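Local coordinates for protein 3-alpha-hydroxysteroid dehydrogenase (Pseudomonas sp., PDB 2DKN) that catalyses the NAD(H)-dependent, reversible oxidation of 3-alpha-hydroxysteroids to 3-oxosteroids, as a short-chain dehydrogenase with a Rossmann fold, at residues L178-L190 against R213-A225. Residues are numbered along the deposited sequence; the frame is centred on the assembly and turned at random.
Sequences LNVVAPGAVETPL and RGSEPREVAEAIA. With NAI (1,4-dihydronicotinamide adenine dinucleotide), chain C.
S215 N gives a nearly straight bond (174°) to A185 O at 2.9 Å, a backbone tie between the loop after strand 178-183 of this Rossmann fold and the turn leading into helix 217-225; E187 N returns a weak bond to S215 O, making V186 and S215 a single beta bridge. Beside it V186 wedges into the helix start: with CG1 anti to the backbone N (chi1 -172°), that methyl lies 3.7 Å from P217 CA, while CG2 meets V220 CG2. Further along, V220 CG1 sits 4.0 Å from V181 CG1, the two valines pointing past one another, and V181 CG2 meets I224 CG1, that side chain set roughly perpendicular to it. The other side of the loop grips NADH. V186 N donates to the carboxamide O7N at 2.7 Å, V186 O accepts from N7N, and T188 OG1 donates to the phosphate oxygen O2N. L190 covers the pyrophosphate, CB 3.4 Å from the bridging O3; an alanine here would drop CG and both methyls, and the ribose and carboxamide would probably lose apolar cover. Within the turn and helix start, R213 holds E219 end-on, NH1 and NH2 each taking one carboxylate oxygen on its syn lone pair. The anti lone pair of E219 OE2 takes E216 N, 2.8 Å away.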
loop_
_atom_site.group_PDB
_atom_site.type_symbol
_atom_site.label_atom_id
_atom_site.label_comp_id
_atom_site.label_asym_id
_atom_site.label_seq_id
_atom_site.Cartn_x
_atom_site.Cartn_y
_atom_site.Cartn_z
ATOM N N LEU A 178 -9.404 9.087 0.477
ATOM C CA LEU A 178 -8.492 9.269 1.609
ATOM C C LEU A 178 -7.761 7.959 1.853
ATOM O O LEU A 178 -8.397 6.919 2.092
ATOM C CB LEU A 178 -9.280 9.653 2.873
ATOM C CG LEU A 178 -8.449 9.679 4.156
ATOM C CD1 LEU A 178 -7.332 10.732 4.101
ATOM C CD2 LEU A 178 -9.372 9.920 5.365
ATOM N N ASN A 179 -6.434 8.012 1.804
ATOM C CA ASN A 179 -5.603 6.833 1.951
ATOM C C ASN A 179 -4.465 7.117 2.914
ATOM O O ASN A 179 -4.214 8.269 3.258
ATOM C CB ASN A 179 -5.055 6.412 0.583
ATOM C CG ASN A 179 -6.156 5.927 -0.343
ATOM O OD1 ASN A 179 -6.704 4.842 -0.153
ATOM N ND2 ASN A 179 -6.510 6.733 -1.313
ATOM N N VAL A 180 -3.786 6.074 3.359
ATOM C CA VAL A 180 -2.623 6.224 4.244
ATOM C C VAL A 180 -1.404 5.596 3.591
ATOM O O VAL A 180 -1.511 4.523 2.997
ATOM C CB VAL A 180 -2.870 5.480 5.569
ATOM C CG1 VAL A 180 -1.648 5.595 6.513
ATOM C CG2 VAL A 180 -4.152 5.985 6.248
ATOM N N VAL A 181 -0.263 6.281 3.671
ATOM C CA VAL A 181 1.018 5.683 3.297
ATOM C C VAL A 181 1.743 5.360 4.589
ATOM O O VAL A 181 1.806 6.189 5.494
ATOM C CB VAL A 181 1.831 6.635 2.374
ATOM C CG1 VAL A 181 3.239 6.183 2.237
ATOM C CG2 VAL A 181 1.163 6.677 0.979
ATOM N N ALA A 182 2.264 4.146 4.679
ATOM C CA ALA A 182 2.943 3.693 5.884
ATOM C C ALA A 182 4.410 3.382 5.586
ATOM O O ALA A 182 4.762 2.269 5.148
ATOM C CB ALA A 182 2.222 2.479 6.484
ATOM N N PRO A 183 5.276 4.379 5.789
ATOM C CA PRO A 183 6.703 4.168 5.531
ATOM C C PRO A 183 7.347 3.285 6.597
ATOM O O PRO A 183 6.876 3.236 7.737
ATOM C CB PRO A 183 7.305 5.590 5.601
ATOM C CG PRO A 183 6.133 6.536 5.585
ATOM C CD PRO A 183 4.973 5.763 6.196
ATOM N N GLY A 184 8.396 2.567 6.196
ATOM C CA GLY A 184 9.307 1.947 7.134
ATOM C C GLY A 184 10.385 3.015 7.251
ATOM O O GLY A 184 10.092 4.207 7.124
ATOM N N ALA A 185 11.613 2.613 7.518
ATOM C CA ALA A 185 12.691 3.599 7.719
ATOM C C ALA A 185 12.946 4.486 6.505
ATOM O O ALA A 185 13.077 3.987 5.404
ATOM C CB ALA A 185 13.971 2.867 8.096
ATOM N N VAL A 186 13.020 5.800 6.707
ATOM C CA VAL A 186 13.334 6.698 5.616
ATOM C C VAL A 186 14.322 7.821 5.997
ATOM O O VAL A 186 14.305 8.226 7.146
ATOM C CB VAL A 186 12.049 7.556 5.265
ATOM C CG1 VAL A 186 12.251 8.380 3.984
ATOM C CG2 VAL A 186 10.759 6.713 5.179
ATOM N N GLU A 187 15.262 8.251 5.135
ATOM C CA GLU A 187 16.668 8.570 5.492
ATOM C C GLU A 187 16.128 10.014 5.385
ATOM O O GLU A 187 16.350 10.714 4.395
ATOM C CB GLU A 187 17.607 8.278 4.332
ATOM C CG GLU A 187 17.993 6.819 4.252
ATOM C CD GLU A 187 18.817 6.389 5.450
ATOM O OE1 GLU A 187 19.007 5.162 5.637
ATOM O OE2 GLU A 187 19.271 7.275 6.212
ATOM N N THR A 188 15.432 10.507 6.407
ATOM C CA THR A 188 15.513 11.853 6.956
ATOM C C THR A 188 16.090 12.254 8.317
ATOM O O THR A 188 16.592 11.417 9.052
ATOM C CB THR A 188 14.014 12.252 7.074
ATOM O OG1 THR A 188 13.459 11.634 8.245
ATOM C CG2 THR A 188 13.213 11.710 5.855
ATOM N N PRO A 189 16.029 13.565 8.637
ATOM C CA PRO A 189 16.493 13.995 9.961
ATOM C C PRO A 189 15.784 13.292 11.114
ATOM O O PRO A 189 16.389 13.084 12.169
ATOM C CB PRO A 189 16.219 15.507 9.952
ATOM C CG PRO A 189 16.377 15.870 8.517
ATOM C CD PRO A 189 15.651 14.731 7.808
ATOM N N LEU A 190 14.531 12.893 10.911
ATOM C CA LEU A 190 13.802 12.170 11.942
ATOM C C LEU A 190 14.462 10.807 12.206
ATOM O O LEU A 190 14.693 10.426 13.359
ATOM C CB LEU A 190 12.333 11.983 11.537
ATOM C CG LEU A 190 11.353 11.354 12.547
ATOM C CD1 LEU A 190 9.904 11.808 12.246
ATOM C CD2 LEU A 190 11.427 9.801 12.589
ATOM N N ARG A 213 18.235 -1.417 2.724
ATOM C CA ARG A 213 18.543 -0.002 2.851
ATOM C C ARG A 213 17.290 0.702 3.345
ATOM O O ARG A 213 16.210 0.129 3.317
ATOM C CB ARG A 213 18.942 0.567 1.482
ATOM C CG ARG A 213 17.825 0.493 0.413
ATOM C CD ARG A 213 18.241 1.112 -0.909
ATOM N NE ARG A 213 17.217 1.088 -1.962
ATOM C CZ ARG A 213 16.240 1.993 -2.119
ATOM N NH1 ARG A 213 16.086 2.978 -1.245
ATOM N NH2 ARG A 213 15.387 1.890 -3.155
ATOM N N GLY A 214 17.434 1.953 3.766
ATOM C CA GLY A 214 16.262 2.788 4.042
ATOM C C GLY A 214 15.734 3.450 2.771
ATOM O O GLY A 214 16.416 3.464 1.745
ATOM N N SER A 215 14.517 4.000 2.844
ATOM C CA SER A 215 13.930 4.683 1.703
ATOM C C SER A 215 14.580 6.060 1.538
ATOM O O SER A 215 14.973 6.687 2.523
ATOM C CB SER A 215 12.424 4.893 1.948
ATOM O OG SER A 215 11.813 5.435 0.785
ATOM N N GLU A 216 14.597 6.572 0.307
ATOM C CA GLU A 216 14.908 7.983 0.155
ATOM C C GLU A 216 13.552 8.687 0.283
ATOM O O GLU A 216 12.518 8.108 -0.074
ATOM C CB GLU A 216 15.601 8.285 -1.182
ATOM C CG GLU A 216 17.027 7.730 -1.233
ATOM C CD GLU A 216 17.907 8.294 -0.110
ATOM O OE1 GLU A 216 18.541 7.505 0.624
ATOM O OE2 GLU A 216 17.935 9.533 0.080
ATOM N N PRO A 217 13.529 9.915 0.839
ATOM C CA PRO A 217 12.231 10.576 0.994
ATOM C C PRO A 217 11.444 10.653 -0.315
ATOM O O PRO A 217 10.228 10.575 -0.294
ATOM C CB PRO A 217 12.589 11.990 1.473
ATOM C CG PRO A 217 14.005 11.932 1.918
ATOM C CD PRO A 217 14.647 10.690 1.412
ATOM N N ARG A 218 12.129 10.843 -1.439
ATOM C CA ARG A 218 11.447 10.938 -2.724
ATOM C C ARG A 218 10.666 9.651 -3.054
ATOM O O ARG A 218 9.658 9.717 -3.757
ATOM C CB ARG A 218 12.459 11.250 -3.826
ATOM C CG ARG A 218 11.956 11.080 -5.245
ATOM C CD ARG A 218 11.162 12.249 -5.739
ATOM N NE ARG A 218 11.036 12.183 -7.195
ATOM C CZ ARG A 218 11.419 13.144 -8.031
ATOM N NH1 ARG A 218 11.254 12.975 -9.339
ATOM N NH2 ARG A 218 11.939 14.278 -7.558
ATOM N N GLU A 219 11.139 8.497 -2.582
ATOM C CA GLU A 219 10.456 7.219 -2.874
ATOM C C GLU A 219 9.097 7.175 -2.162
ATOM O O GLU A 219 8.091 6.686 -2.710
ATOM C CB GLU A 219 11.319 6.022 -2.461
ATOM C CG GLU A 219 12.619 5.959 -3.234
ATOM C CD GLU A 219 13.455 4.787 -2.849
ATOM O OE1 GLU A 219 13.416 3.794 -3.594
ATOM O OE2 GLU A 219 14.156 4.848 -1.821
ATOM N N VAL A 220 9.055 7.709 -0.949
ATOM C CA VAL A 220 7.777 7.848 -0.249
ATOM C C VAL A 220 6.909 8.899 -0.928
ATOM O O VAL A 220 5.714 8.687 -1.112
ATOM C CB VAL A 220 7.962 8.158 1.244
ATOM C CG1 VAL A 220 6.584 8.390 1.915
ATOM C CG2 VAL A 220 8.700 6.992 1.920
ATOM N N ALA A 221 7.514 10.016 -1.336
ATOM C CA ALA A 221 6.780 11.052 -2.039
ATOM C C ALA A 221 6.096 10.521 -3.307
ATOM O O ALA A 221 4.957 10.905 -3.618
ATOM C CB ALA A 221 7.722 12.199 -2.384
ATOM N N GLU A 222 6.772 9.622 -4.027
ATOM C CA GLU A 222 6.203 9.082 -5.275
ATOM C C GLU A 222 4.963 8.274 -4.973
ATOM O O GLU A 222 3.997 8.351 -5.694
ATOM C CB GLU A 222 7.206 8.196 -6.017
ATOM C CG GLU A 222 8.349 8.960 -6.675
ATOM C CD GLU A 222 7.993 9.549 -8.014
ATOM O OE1 GLU A 222 8.932 9.995 -8.716
ATOM O OE2 GLU A 222 6.794 9.598 -8.370
ATOM N N ALA A 223 5.001 7.479 -3.908
ATOM C CA ALA A 223 3.798 6.734 -3.493
ATOM C C ALA A 223 2.645 7.672 -3.101
ATOM O O ALA A 223 1.471 7.441 -3.453
ATOM C CB ALA A 223 4.137 5.801 -2.370
ATOM N N ILE A 224 2.960 8.735 -2.375
ATOM C CA ILE A 224 1.930 9.709 -2.016
ATOM C C ILE A 224 1.334 10.383 -3.258
ATOM O O ILE A 224 0.104 10.523 -3.377
ATOM C CB ILE A 224 2.485 10.778 -1.056
ATOM C CG1 ILE A 224 2.944 10.129 0.256
ATOM C CG2 ILE A 224 1.440 11.885 -0.800
ATOM C CD1 ILE A 224 3.770 11.094 1.147
ATOM N N ALA A 225 2.203 10.799 -4.180
ATOM C CA ALA A 225 1.747 11.482 -5.398
ATOM C C ALA A 225 0.836 10.554 -6.208
ATOM O O ALA A 225 -0.164 10.996 -6.781
ATOM C CB ALA A 225 2.930 11.909 -6.250
HETATM P PA NAI C . 11.116 15.292 9.222
HETATM O O1A NAI C . 11.391 15.657 10.623
HETATM O O2A NAI C . 12.216 15.445 8.243
HETATM O O5B NAI C . 9.864 16.134 8.684
HETATM C C5B NAI C . 8.724 16.317 9.472
HETATM C C4B NAI C . 8.285 17.765 9.302
HETATM O O4B NAI C . 7.134 17.895 10.116
HETATM C C3B NAI C . 9.329 18.767 9.789
HETATM O O3B NAI C . 9.516 19.813 8.855
HETATM C C2B NAI C . 8.659 19.321 11.035
HETATM O O2B NAI C . 9.014 20.651 11.344
HETATM C C1B NAI C . 7.169 19.147 10.727
HETATM N N9A NAI C . 6.482 19.206 12.025
HETATM C C8A NAI C . 6.723 18.434 13.144
HETATM N N7A NAI C . 5.921 18.894 14.138
HETATM C C5A NAI C . 5.199 19.956 13.674
HETATM C C6A NAI C . 4.253 20.811 14.251
HETATM N N6A NAI C . 3.973 20.804 15.571
HETATM N N1A NAI C . 3.700 21.809 13.472
HETATM C C2A NAI C . 4.069 21.977 12.155
HETATM N N3A NAI C . 5.002 21.141 11.582
HETATM C C4A NAI C . 5.562 20.155 12.342
HETATM O O3 NAI C . 10.571 13.786 9.305
HETATM P PN NAI C . 10.018 12.852 8.114
HETATM O O1N NAI C . 9.931 13.567 6.829
HETATM O O2N NAI C . 10.816 11.614 8.166
HETATM O O5D NAI C . 8.549 12.545 8.681
HETATM C C5D NAI C . 7.389 12.818 7.908
HETATM C C4D NAI C . 6.309 11.862 8.400
HETATM O O4D NAI C . 6.733 10.536 8.107
HETATM C C3D NAI C . 6.088 11.918 9.910
HETATM O O3D NAI C . 4.691 11.802 10.146
HETATM C C2D NAI C . 6.750 10.633 10.405
HETATM O O2D NAI C . 6.117 10.145 11.555
HETATM C C1D NAI C . 6.517 9.700 9.225
HETATM N N1N NAI C . 7.444 8.536 9.205
HETATM C C2N NAI C . 8.792 8.740 9.102
HETATM C C3N NAI C . 9.650 7.652 9.076
HETATM C C7N NAI C . 11.133 7.869 8.903
HETATM O O7N NAI C . 11.923 6.739 9.040
HETATM N N7N NAI C . 11.645 9.082 8.623
HETATM C C4N NAI C . 9.138 6.342 9.146
HETATM C C5N NAI C . 7.742 6.152 9.211
HETATM C C6N NAI C . 6.915 7.266 9.244
HETATM O O HOH W 1 19.682 3.464 3.771
HETATM O O HOH W 2 18.300 11.331 2.241
#